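Local coordinates for cytochrome c, putative (Shewanella oneidensis, PDB 1SP3), which is an octaheme tetrathionate reductase, a respiratory cytochrome c that probably passes electrons along its hemes, at residues A[39-44]-A[76-81]; A[243-248]-A[280-285]; A[298-303]-A[371-376]; A[340-345]-A[379-384]. All blocks are in the same frame, centred on the assembly; numbering follows the deposited sequence.

How the contacts relate
Contact 1 is the one among the hemes: it lies against one heme c and carries Cys-77, which is covalently bound to a second. Contact 2 sits on the other side of the chain's centre, about 27 Å away between centres, and pairs two strands of the mixed sheet that contact 4 also reaches. Contacts 3 and 4 are neighbours, with centres about 9 Å apart. They touch through Met-376 O and Ile-381 N, 2.8 Å apart, and through Tyr-298 OH and Phe-345 N, while Ile-344 packs on the turn of contact 3. Contact 3 still comes within about 8 Å of contact 1 between nearest atoms, whereas contact 4 lies far from any heme site.

Contact 1 of 4, residues A[39-44]-A[76-81]. With HEC (heme c), chain F.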
# COMPACT_ATOMS: atom_id res chain seq x y z
N TRP A 39 1.85 -5.82 -13.18
CA TRP A 39 0.98 -6.64 -13.99
C TRP A 39 0.54 -7.88 -13.22
O TRP A 39 -0.61 -8.18 -13.24
CB TRP A 39 1.76 -7.12 -15.22
CG TRP A 39 0.98 -8.01 -16.10
CD1 TRP A 39 1.28 -9.32 -16.43
CD2 TRP A 39 -0.22 -7.67 -16.84
NE1 TRP A 39 0.32 -9.81 -17.27
CE2 TRP A 39 -0.59 -8.81 -17.57
CE3 TRP A 39 -1.03 -6.48 -16.96
CZ2 TRP A 39 -1.74 -8.85 -18.36
CZ3 TRP A 39 -2.16 -6.53 -17.77
CH2 TRP A 39 -2.49 -7.71 -18.48
N THR A 40 1.45 -8.66 -12.64
CA THR A 40 1.04 -9.90 -12.03
C THR A 40 0.38 -9.74 -10.66
O THR A 40 -0.27 -10.69 -10.22
CB THR A 40 2.20 -10.80 -11.85
OG1 THR A 40 3.15 -10.13 -10.99
CG2 THR A 40 2.96 -11.06 -13.23
N TRP A 41 0.66 -8.63 -9.94
CA TRP A 41 0.21 -8.50 -8.54
C TRP A 41 0.81 -9.61 -7.68
O TRP A 41 0.24 -10.04 -6.63
CB TRP A 41 -1.33 -8.48 -8.43
CG TRP A 41 -1.91 -7.02 -8.72
CD1 TRP A 41 -1.23 -5.93 -9.27
CD2 TRP A 41 -3.26 -6.59 -8.53
NE1 TRP A 41 -2.07 -4.84 -9.36
CE2 TRP A 41 -3.32 -5.21 -8.92
CE3 TRP A 41 -4.44 -7.22 -8.05
CZ2 TRP A 41 -4.48 -4.47 -8.85
CZ3 TRP A 41 -5.60 -6.46 -7.99
CH2 TRP A 41 -5.62 -5.09 -8.38
N GLU A 42 1.99 -10.06 -8.07
CA GLU A 42 2.69 -11.08 -7.26
C GLU A 42 4.08 -10.71 -6.97
O GLU A 42 4.76 -10.21 -7.86
CB GLU A 42 2.67 -12.44 -7.92
CG GLU A 42 1.24 -12.98 -8.06
CD GLU A 42 1.17 -14.48 -8.30
OE1 GLU A 42 1.77 -14.90 -9.34
OE2 GLU A 42 0.46 -15.22 -7.49
N LEU A 43 4.51 -10.99 -5.74
CA LEU A 43 5.87 -10.80 -5.28
C LEU A 43 6.32 -12.04 -4.48
O LEU A 43 5.54 -12.59 -3.72
CB LEU A 43 5.96 -9.63 -4.31
CG LEU A 43 6.03 -8.22 -4.93
CD1 LEU A 43 5.75 -7.16 -3.86
CD2 LEU A 43 7.34 -7.94 -5.72
N GLU A 44 7.59 -12.42 -4.56
CA GLU A 44 8.05 -13.42 -3.64
C GLU A 44 8.47 -12.75 -2.34
O GLU A 44 9.12 -11.73 -2.34
CB GLU A 44 9.20 -14.23 -4.28
CG GLU A 44 9.81 -15.28 -3.33
CD GLU A 44 10.88 -16.15 -4.00
OE1 GLU A 44 11.98 -15.57 -4.31
OE2 GLU A 44 10.62 -17.38 -4.23
N SER A 76 -9.71 -1.86 -10.90
CA SER A 76 -9.67 -0.45 -11.34
C SER A 76 -8.32 0.13 -11.02
O SER A 76 -7.99 1.22 -11.55
CB SER A 76 -10.68 0.40 -10.50
OG SER A 76 -10.99 -0.30 -9.27
N CYS A 77 -7.59 -0.49 -10.08
CA CYS A 77 -6.17 -0.14 -9.81
C CYS A 77 -5.18 -1.24 -10.23
O CYS A 77 -4.09 -1.36 -9.68
CB CYS A 77 -5.97 0.30 -8.35
SG CYS A 77 -6.87 1.86 -8.14
N HIS A 78 -5.57 -2.02 -11.23
CA HIS A 78 -4.63 -2.90 -11.95
C HIS A 78 -4.24 -2.26 -13.30
O HIS A 78 -5.09 -1.76 -14.01
CB HIS A 78 -5.28 -4.29 -12.22
CG HIS A 78 -4.39 -5.26 -12.90
ND1 HIS A 78 -4.74 -5.84 -14.11
CD2 HIS A 78 -3.16 -5.77 -12.58
CE1 HIS A 78 -3.78 -6.68 -14.49
NE2 HIS A 78 -2.83 -6.69 -13.55
N ALA A 79 -2.96 -2.31 -13.65
CA ALA A 79 -2.49 -1.77 -14.94
C ALA A 79 -2.89 -2.70 -16.11
O ALA A 79 -2.05 -3.04 -16.97
CB ALA A 79 -0.94 -1.55 -14.89
N GLY A 80 -4.16 -3.12 -16.10
CA GLY A 80 -4.73 -4.06 -17.02
C GLY A 80 -6.19 -3.78 -17.34
O GLY A 80 -6.85 -2.91 -16.66
N TYR A 81 -6.75 -4.52 -18.32
CA TYR A 81 -8.17 -4.37 -18.65
C TYR A 81 -8.92 -5.73 -18.54
O TYR A 81 -8.61 -6.61 -19.29
CB TYR A 81 -8.35 -3.91 -20.11
CG TYR A 81 -7.74 -2.56 -20.44
CD1 TYR A 81 -6.84 -2.43 -21.51
CD2 TYR A 81 -8.14 -1.42 -19.75
CE1 TYR A 81 -6.30 -1.15 -21.83
CE2 TYR A 81 -7.62 -0.20 -20.06
CZ TYR A 81 -6.70 -0.05 -21.11
OH TYR A 81 -6.18 1.22 -21.39
FE HEC F . 2.49 1.15 -8.42
CHA HEC F . 3.25 -1.35 -6.27
CHB HEC F . 5.56 2.53 -7.81
CHC HEC F . 1.98 3.32 -10.99
CHD HEC F . -0.68 -0.09 -8.69
NA HEC F . 4.09 0.69 -7.27
C1A HEC F . 4.18 -0.35 -6.42
C2A HEC F . 5.47 -0.37 -5.79
C3A HEC F . 6.14 0.69 -6.24
C4A HEC F . 5.28 1.38 -7.15
CMA HEC F . 7.55 1.14 -5.75
CAA HEC F . 5.91 -1.45 -4.69
CBA HEC F . 6.77 -2.58 -5.25
CGA HEC F . 5.89 -3.78 -5.54
O1A HEC F . 6.29 -4.65 -6.38
O2A HEC F . 4.82 -3.93 -4.87
NB HEC F . 3.58 2.66 -9.23
C1B HEC F . 4.81 3.06 -8.84
C2B HEC F . 5.18 4.24 -9.60
C3B HEC F . 4.19 4.49 -10.45
C4B HEC F . 3.18 3.47 -10.26
CMB HEC F . 6.53 4.94 -9.30
CAB HEC F . 4.13 5.53 -11.62
CBB HEC F . 5.17 5.44 -12.53
NC HEC F . 0.98 1.55 -9.60
C1C HEC F . 0.95 2.50 -10.64
C2C HEC F . -0.39 2.54 -11.15
C3C HEC F . -1.08 1.58 -10.54
C4C HEC F . -0.28 0.93 -9.54
CMC HEC F . -0.93 3.52 -12.23
CAC HEC F . -2.55 1.29 -10.85
CBC HEC F . -2.91 0.89 -12.14
ND HEC F . 1.42 -0.40 -7.55
C1D HEC F . 0.11 -0.77 -7.82
C2D HEC F . -0.23 -1.99 -7.14
C3D HEC F . 1.02 -2.40 -6.46
C4D HEC F . 1.99 -1.36 -6.76
CMD HEC F . -1.54 -2.82 -7.08
CAD HEC F . 1.25 -3.67 -5.59
CBD HEC F . 1.81 -4.64 -6.61
CGD HEC F . 2.02 -6.00 -5.95
O1D HEC F . 3.06 -6.13 -5.26
O2D HEC F . 1.19 -6.96 -6.08
O HOH W 1 -1.19 -2.69 -11.08
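His-78 is wedged between two tryptophans, Trp-39 and Trp-41. Its NE2 donates to Trp-39 O at 2.7 Å, almost straight at 169° and with the oxygen in the imidazole plane, which fixes the rotation of the ring. The indole of Trp-39 lies near parallel to the imidazole but slid aside, and reaches past it with CZ3, 3.6 Å from Gly-80 CA. Trp-39 NE1 bonds to Phe-90 O. Trp-41 makes the T-shaped partner: His-78 points its edge at the indole, with CD2 3.5 Å above that plane. CG of His-78 stands anti to the backbone N (chi1 -178°), carrying the ring across to both tryptophans. At its own edge Trp-41 brings CZ2 to 3.2 Å from Cys-77 O, and NE1 gives its proton to a water that also accepts from Ala-79 N. A leucine in place of Trp-41 would probably deprive the His-78 edge of its aromatic face and cost that water a donor. The methyl CMD of the adjoining heme c lies 3.1 Å from Trp-41 NE1. Cys-77 and His-78 close a CXXCH heme c motif, with the histidine spent on Trp-39 O while Lys-56 bonds to the second heme, consistent with lysine ligation.

Contact 2 of 4, residues A[243-248]-A[280-285]; sequences NEPTKM and WEKMVK
The indole of Trp-280 lies with one face over Lys-247, whose CA sits 3.8 Å above the ring plane toward the rim; Pro-245 O and Thr-246 N meet its edge. Lys-247 and Trp-280 form a non-hydrogen-bonded pair of an antiparallel strand pairing, 246-251 with 276-281, in a mixed sheet. Lys-247 CB makes a CH-pi contact 4.2 Å from the centroid of the six-membered ring, only 12° off the normal, and CE follows the ring to CZ2. CG of that lysine is anti to its backbone N (chi1 -168°) and the chain bends at chi3, which keeps it against the indole. Pro-245 CB packs on Trp-280 CE3, and Trp-280 NE1 bonds to His-269 O. A serine in place of Trp-280 would probably strip the Lys-247 methylenes and Pro-245 CB of their aromatic partner and leave His-269 O without its indole donor. Next along, Thr-246 and Glu-281 are a hydrogen-bonded pair: Thr-246 N to Glu-281 O spans 2.8 Å and Glu-281 N to Thr-246 O 2.9 Å. On the face that carries Thr-246 and Glu-281, Met-248 bends at chi2 and chi3, its CG resting on Glu-281 CB and its CE ending 3.9 Å from Val-284 CG1.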
# COMPACT_ATOMS: atom_id res chain seq x y z
N ASN A 243 -2.29 16.48 5.31
CA ASN A 243 -3.24 17.41 4.66
C ASN A 243 -4.69 16.97 4.71
O ASN A 243 -5.58 17.78 4.50
CB ASN A 243 -2.83 17.72 3.22
CG ASN A 243 -1.46 18.37 3.15
OD1 ASN A 243 -1.13 19.25 3.97
ND2 ASN A 243 -0.62 17.90 2.25
N GLU A 244 -4.89 15.69 5.02
CA GLU A 244 -6.15 14.97 4.82
C GLU A 244 -6.16 13.75 5.82
O GLU A 244 -5.19 13.02 5.86
CB GLU A 244 -6.06 14.43 3.41
CG GLU A 244 -7.35 14.03 2.73
CD GLU A 244 -7.27 14.39 1.25
OE1 GLU A 244 -6.32 13.86 0.56
OE2 GLU A 244 -8.12 15.22 0.80
N PRO A 245 -7.30 13.47 6.49
CA PRO A 245 -7.44 12.33 7.42
C PRO A 245 -7.19 11.01 6.74
O PRO A 245 -7.57 10.92 5.59
CB PRO A 245 -8.93 12.41 7.87
CG PRO A 245 -9.32 13.86 7.62
CD PRO A 245 -8.57 14.24 6.35
N THR A 246 -6.57 10.04 7.43
CA THR A 246 -6.46 8.64 7.02
C THR A 246 -7.23 7.82 7.98
O THR A 246 -7.38 8.19 9.19
CB THR A 246 -5.08 7.98 7.27
OG1 THR A 246 -4.29 8.75 8.21
CG2 THR A 246 -4.39 7.75 6.13
N LYS A 247 -7.58 6.64 7.50
CA LYS A 247 -8.29 5.70 8.36
C LYS A 247 -7.29 5.02 9.30
O LYS A 247 -6.27 4.52 8.83
CB LYS A 247 -9.01 4.72 7.49
CG LYS A 247 -10.02 3.84 8.21
CD LYS A 247 -10.79 2.98 7.19
CE LYS A 247 -11.67 3.86 6.32
NZ LYS A 247 -12.34 2.98 5.27
N MET A 248 -7.58 5.05 10.58
CA MET A 248 -6.74 4.42 11.57
C MET A 248 -7.37 3.12 12.10
O MET A 248 -6.65 2.20 12.51
CB MET A 248 -6.41 5.39 12.72
CG MET A 248 -5.60 6.66 12.21
SD MET A 248 -3.89 6.30 11.53
CE MET A 248 -2.95 5.56 12.98
N TRP A 280 -10.67 8.11 12.04
CA TRP A 280 -9.83 8.81 11.16
C TRP A 280 -8.96 9.68 11.96
O TRP A 280 -9.35 10.09 13.07
CB TRP A 280 -10.69 9.70 10.30
CG TRP A 280 -11.61 8.90 9.39
CD1 TRP A 280 -12.86 8.41 9.71
CD2 TRP A 280 -11.36 8.54 8.03
NE1 TRP A 280 -13.36 7.73 8.62
CE2 TRP A 280 -12.48 7.83 7.56
CE3 TRP A 280 -10.29 8.75 7.14
CZ2 TRP A 280 -12.57 7.33 6.23
CZ3 TRP A 280 -10.36 8.22 5.82
CH2 TRP A 280 -11.48 7.53 5.38
N GLU A 281 -7.78 9.99 11.41
CA GLU A 281 -6.82 10.92 12.07
C GLU A 281 -6.06 11.69 11.02
O GLU A 281 -5.78 11.17 9.91
CB GLU A 281 -5.85 10.19 12.98
CG GLU A 281 -5.29 11.08 14.08
CD GLU A 281 -4.16 10.45 14.92
OE1 GLU A 281 -4.18 9.20 15.13
OE2 GLU A 281 -3.26 11.23 15.38
N LYS A 282 -5.77 12.96 11.34
CA LYS A 282 -4.99 13.78 10.46
C LYS A 282 -3.68 14.19 11.24
O LYS A 282 -3.70 14.29 12.45
CB LYS A 282 -5.85 15.02 10.22
CG LYS A 282 -5.69 15.71 8.88
CD LYS A 282 -6.21 17.18 8.92
CE LYS A 282 -5.08 18.17 8.77
NZ LYS A 282 -5.54 19.37 7.99
N MET A 283 -2.58 14.44 10.54
CA MET A 283 -1.35 14.88 11.16
C MET A 283 -0.83 13.81 12.18
O MET A 283 -0.77 14.04 13.42
CB MET A 283 -1.53 16.31 11.73
CG MET A 283 -0.19 17.07 11.85
SD MET A 283 0.68 17.49 10.24
CE MET A 283 2.01 18.28 11.05
N VAL A 284 -0.51 12.61 11.63
CA VAL A 284 -0.34 11.42 12.43
C VAL A 284 1.13 11.11 12.68
O VAL A 284 1.96 11.08 11.71
CB VAL A 284 -1.02 10.20 11.75
CG1 VAL A 284 -1.07 9.02 12.67
CG2 VAL A 284 -2.47 10.56 11.35
N LYS A 285 1.47 10.90 13.95
CA LYS A 285 2.78 10.40 14.24
C LYS A 285 2.81 8.95 13.89
O LYS A 285 1.87 8.15 14.15
CB LYS A 285 3.11 10.55 15.72
CG LYS A 285 3.13 12.01 16.19
CD LYS A 285 3.22 12.06 17.71
CE LYS A 285 3.38 13.56 18.14
NZ LYS A 285 3.02 13.78 19.59

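Contact 3 of 4, residues A[298-303]-A[371-376]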
# COMPACT_ATOMS: atom_id res chain seq x y z
N TYR A 298 0.51 -12.60 7.69
CA TYR A 298 -0.57 -13.54 7.77
C TYR A 298 -0.94 -13.98 6.34
O TYR A 298 -1.14 -13.14 5.46
CB TYR A 298 -1.80 -12.91 8.47
CG TYR A 298 -2.95 -13.93 8.52
CD1 TYR A 298 -3.04 -14.87 9.57
CD2 TYR A 298 -3.87 -14.03 7.47
CE1 TYR A 298 -4.06 -15.85 9.61
CE2 TYR A 298 -4.94 -15.02 7.51
CZ TYR A 298 -5.00 -15.93 8.59
OH TYR A 298 -6.00 -16.91 8.65
N MET A 299 -0.98 -15.28 6.09
CA MET A 299 -1.35 -15.71 4.76
C MET A 299 -2.63 -16.55 4.79
O MET A 299 -3.01 -17.06 5.87
CB MET A 299 -0.27 -16.56 4.12
CG MET A 299 1.09 -15.92 4.16
SD MET A 299 1.08 -14.72 2.87
CE MET A 299 0.92 -15.66 1.43
N ALA A 300 -3.29 -16.65 3.63
CA ALA A 300 -4.59 -17.29 3.59
C ALA A 300 -4.46 -18.70 4.09
O ALA A 300 -3.55 -19.38 3.77
CB ALA A 300 -5.16 -17.27 2.19
N GLY A 301 -5.39 -19.09 4.95
CA GLY A 301 -5.33 -20.39 5.57
C GLY A 301 -4.56 -20.51 6.87
O GLY A 301 -4.67 -21.56 7.46
N ASP A 302 -3.77 -19.51 7.31
CA ASP A 302 -2.98 -19.61 8.53
C ASP A 302 -3.95 -19.70 9.70
O ASP A 302 -4.96 -19.03 9.70
CB ASP A 302 -2.21 -18.31 8.76
CG ASP A 302 -0.97 -18.18 7.89
OD1 ASP A 302 -0.74 -19.01 7.00
OD2 ASP A 302 -0.13 -17.27 8.08
N LYS A 303 -3.67 -20.53 10.71
CA LYS A 303 -4.50 -20.46 11.91
C LYS A 303 -4.29 -19.15 12.68
O LYS A 303 -3.22 -18.53 12.64
CB LYS A 303 -4.22 -21.67 12.83
CG LYS A 303 -4.80 -22.99 12.21
CD LYS A 303 -6.02 -23.54 12.94
CE LYS A 303 -5.66 -23.93 14.41
NZ LYS A 303 -6.84 -24.43 15.27
N GLU A 371 -15.40 -20.00 -1.57
CA GLU A 371 -15.46 -20.83 -2.79
C GLU A 371 -14.80 -20.16 -3.95
O GLU A 371 -14.55 -20.79 -4.94
CB GLU A 371 -16.89 -21.17 -3.21
CG GLU A 371 -17.70 -21.92 -2.19
CD GLU A 371 -19.17 -21.91 -2.61
OE1 GLU A 371 -19.51 -21.20 -3.61
OE2 GLU A 371 -19.97 -22.64 -1.94
N ALA A 372 -14.50 -18.87 -3.87
CA ALA A 372 -13.82 -18.24 -4.99
C ALA A 372 -12.29 -18.09 -4.80
O ALA A 372 -11.55 -17.83 -5.77
CB ALA A 372 -14.48 -16.88 -5.34
N ASN A 373 -11.83 -18.23 -3.55
CA ASN A 373 -10.40 -18.06 -3.24
C ASN A 373 -9.53 -19.23 -3.79
O ASN A 373 -9.73 -20.39 -3.39
CB ASN A 373 -10.21 -17.86 -1.73
CG ASN A 373 -8.81 -17.31 -1.36
OD1 ASN A 373 -7.87 -18.06 -1.08
ND2 ASN A 373 -8.71 -16.00 -1.27
N PRO A 374 -8.60 -18.96 -4.71
CA PRO A 374 -7.73 -20.03 -5.22
C PRO A 374 -6.94 -20.74 -4.12
O PRO A 374 -6.88 -21.96 -4.16
CB PRO A 374 -6.78 -19.31 -6.20
CG PRO A 374 -6.89 -17.82 -5.84
CD PRO A 374 -8.31 -17.66 -5.36
N THR A 375 -6.36 -20.02 -3.17
CA THR A 375 -5.63 -20.71 -2.12
C THR A 375 -6.53 -21.59 -1.22
O THR A 375 -6.11 -22.69 -0.87
CB THR A 375 -4.78 -19.76 -1.28
OG1 THR A 375 -4.90 -18.45 -1.83
CG2 THR A 375 -3.30 -20.01 -1.49
N MET A 376 -7.74 -21.13 -0.85
CA MET A 376 -8.61 -21.93 -0.01
C MET A 376 -8.88 -23.28 -0.73
O MET A 376 -8.80 -24.35 -0.12
CB MET A 376 -9.90 -21.23 0.30
CG MET A 376 -9.76 -19.93 1.06
SD MET A 376 -8.75 -20.05 2.56
CE MET A 376 -9.00 -18.21 3.31
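Ala-300 and Gly-301 meet the first turn of helix 374-378, and the motifs on the two sides are plain: a type II beta turn from Met-299 to Asp-302 against a helix N-cap made by Asn-373. The closer-packed part of this small contact centres on the Ala-300 methyl. Its CB comes 4.1 Å from Met-376 CE, with Asn-373 OD1 only slightly farther off. Met-376 starts with CG anti to its carbonyl carbon (chi1 -62°) and bends at chi2, a course that swings the terminal methyl back toward the turn, where CE also lies near Gly-301 N. No hydrogen bond crosses between the segments, so they meet by van der Waals packing alone. Toward solvent the contact is looser: Thr-375, at the rim, touches with its hydroxyl alone, OG1 lying 4.2 Å from Ala-300 CB, and the exposed Lys-303 and Glu-371 at the segment ends make no contact across. What is firmly built is each side by itself. Asn-373 OD1 takes Met-376 N on a lone pair in the carbonyl plane, while its ND2 bonds to Ser-68. Gly-301, at the third position of the turn, has a positive phi of 89° that would jam any CB against the preceding carbonyl oxygen. Asp-302 braces the turn, with OD2 in a salt bridge to Arg-50 and also receiving Met-299 N from above the carboxylate plane. Tyr-298 closes the arrangement by giving its OH proton to Asp-302 O at 2.6 Å, on a lone pair of that carbonyl.

Contact 4 of 4, residues A[340-345]-A[379-384]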
# COMPACT_ATOMS: atom_id res chain seq x y z
N LYS A 340 -15.26 -19.48 12.63
CA LYS A 340 -15.27 -19.73 14.09
C LYS A 340 -14.86 -21.16 14.39
O LYS A 340 -14.40 -21.44 15.50
CB LYS A 340 -16.68 -19.49 14.68
CG LYS A 340 -16.74 -19.76 16.15
CD LYS A 340 -17.08 -18.51 16.93
CE LYS A 340 -17.88 -18.76 18.25
NZ LYS A 340 -18.83 -19.94 18.28
N LYS A 341 -15.01 -22.04 13.40
CA LYS A 341 -14.57 -23.41 13.56
C LYS A 341 -13.15 -23.72 13.09
O LYS A 341 -12.43 -24.45 13.76
CB LYS A 341 -15.55 -24.39 12.91
CG LYS A 341 -16.83 -24.63 13.79
CD LYS A 341 -16.53 -25.31 15.14
CE LYS A 341 -17.46 -26.55 15.41
NZ LYS A 341 -18.80 -26.53 14.68
N LEU A 342 -12.76 -23.21 11.93
CA LEU A 342 -11.38 -23.44 11.55
C LEU A 342 -10.72 -22.27 12.26
O LEU A 342 -11.35 -21.25 12.62
CB LEU A 342 -11.25 -23.38 10.00
CG LEU A 342 -12.29 -24.22 9.24
CD1 LEU A 342 -12.59 -23.54 7.88
CD2 LEU A 342 -11.77 -25.69 9.05
N ASN A 343 -9.49 -22.26 12.61
CA ASN A 343 -9.41 -20.85 13.25
C ASN A 343 -8.70 -19.89 12.29
O ASN A 343 -7.57 -19.61 12.50
CB ASN A 343 -8.85 -20.87 14.70
CG ASN A 343 -9.95 -21.02 15.78
OD1 ASN A 343 -10.77 -20.13 16.02
ND2 ASN A 343 -9.97 -22.15 16.43
N ILE A 344 -9.33 -19.52 11.17
CA ILE A 344 -8.71 -18.75 10.08
C ILE A 344 -9.52 -17.55 9.63
O ILE A 344 -10.78 -17.58 9.66
CB ILE A 344 -8.45 -19.60 8.79
CG1 ILE A 344 -9.78 -19.93 8.08
CG2 ILE A 344 -7.69 -20.86 9.13
CD1 ILE A 344 -9.59 -20.70 6.80
N PHE A 345 -8.81 -16.51 9.15
CA PHE A 345 -9.55 -15.38 8.56
C PHE A 345 -10.17 -15.76 7.24
O PHE A 345 -9.55 -16.51 6.45
CB PHE A 345 -8.60 -14.15 8.41
CG PHE A 345 -8.36 -13.45 9.73
CD1 PHE A 345 -7.07 -13.37 10.27
CD2 PHE A 345 -9.41 -12.86 10.42
CE1 PHE A 345 -6.85 -12.75 11.45
CE2 PHE A 345 -9.20 -12.19 11.63
CZ PHE A 345 -7.91 -12.16 12.14
N LYS A 379 -6.08 -25.68 -0.80
CA LYS A 379 -5.87 -26.38 0.47
C LYS A 379 -7.10 -27.24 0.93
O LYS A 379 -7.13 -27.75 2.07
CB LYS A 379 -5.37 -25.42 1.56
CG LYS A 379 -4.31 -24.36 1.13
CD LYS A 379 -3.76 -23.45 2.27
CE LYS A 379 -2.99 -24.29 3.38
NZ LYS A 379 -2.49 -23.61 4.65
N GLY A 380 -8.11 -27.36 0.06
CA GLY A 380 -9.35 -28.05 0.40
C GLY A 380 -10.13 -27.40 1.56
O GLY A 380 -10.95 -28.06 2.24
N ILE A 381 -9.89 -26.11 1.79
CA ILE A 381 -10.58 -25.39 2.87
C ILE A 381 -12.04 -25.06 2.46
O ILE A 381 -12.30 -24.50 1.40
CB ILE A 381 -9.78 -24.13 3.31
CG1 ILE A 381 -8.51 -24.54 4.08
CG2 ILE A 381 -10.67 -23.21 4.18
CD1 ILE A 381 -7.40 -23.53 4.00
N LYS A 382 -12.98 -25.45 3.31
CA LYS A 382 -14.37 -25.10 3.12
C LYS A 382 -14.81 -24.21 4.27
O LYS A 382 -14.50 -24.48 5.44
CB LYS A 382 -15.26 -26.37 3.11
CG LYS A 382 -15.34 -27.03 1.71
CD LYS A 382 -15.01 -28.51 1.73
CE LYS A 382 -15.02 -29.06 0.30
NZ LYS A 382 -16.44 -29.03 -0.21
N TYR A 383 -15.58 -23.19 3.92
CA TYR A 383 -16.26 -22.40 4.92
C TYR A 383 -17.02 -23.37 5.82
O TYR A 383 -17.73 -24.26 5.29
CB TYR A 383 -17.21 -21.43 4.27
CG TYR A 383 -18.02 -20.66 5.27
CD1 TYR A 383 -17.42 -20.16 6.40
CD2 TYR A 383 -19.39 -20.44 5.08
CE1 TYR A 383 -18.14 -19.47 7.31
CE2 TYR A 383 -20.12 -19.73 6.00
CZ TYR A 383 -19.49 -19.23 7.11
OH TYR A 383 -20.16 -18.49 8.08
N SER A 384 -16.88 -23.21 7.16
CA SER A 384 -17.54 -24.16 8.05
C SER A 384 -19.02 -23.86 8.26
O SER A 384 -19.75 -24.71 8.71
CB SER A 384 -16.81 -24.31 9.40
OG SER A 384 -17.03 -23.17 10.18
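A Schellman motif ends helix 374-378, with Gly-380 as its C-prime residue, and the residue that follows, Ile-381, packs against Leu-342 and Ile-344 where the chain enters the short strand 344-345. The CA 341-to-344 and CA 381-to-384 directions lie 137° apart. Ile-381 is fixed by its N bonding back to Met-376 O, and it turns CG2 to the other segment. Ile-344 CD1 meets that CG2 at 3.8 Å. CG1 of Ile-344 takes the crowded position between backbone N and carbonyl carbon (chi1 71°), and the extended second torsion carries CD1 across. Leu-342 CD1 comes to the same methyl at 4.2 Å and lies even nearer Lys-382 O, at 3.2 Å. Met-370 of helix 362-372 touches both isoleucines, so the buried end of the contact is apolar. At the surface end Ser-384 OG rests 3.3 Å from Lys-341 CB, beside the aliphatic base of a side chain whose NZ leads off to a salt bridge with Glu-386. The serine hydroxyl is hydrogen-bonded to Asp-339 OD1, which also accepts from Leu-342 N and thereby ties the two segments through a third residue. With no direct hydrogen bond between them, and with polar ends satisfied by carboxylates just outside, the segments probably owe their relative position to the fit of the aliphatic groups and to the shared carboxylate of Asp-339.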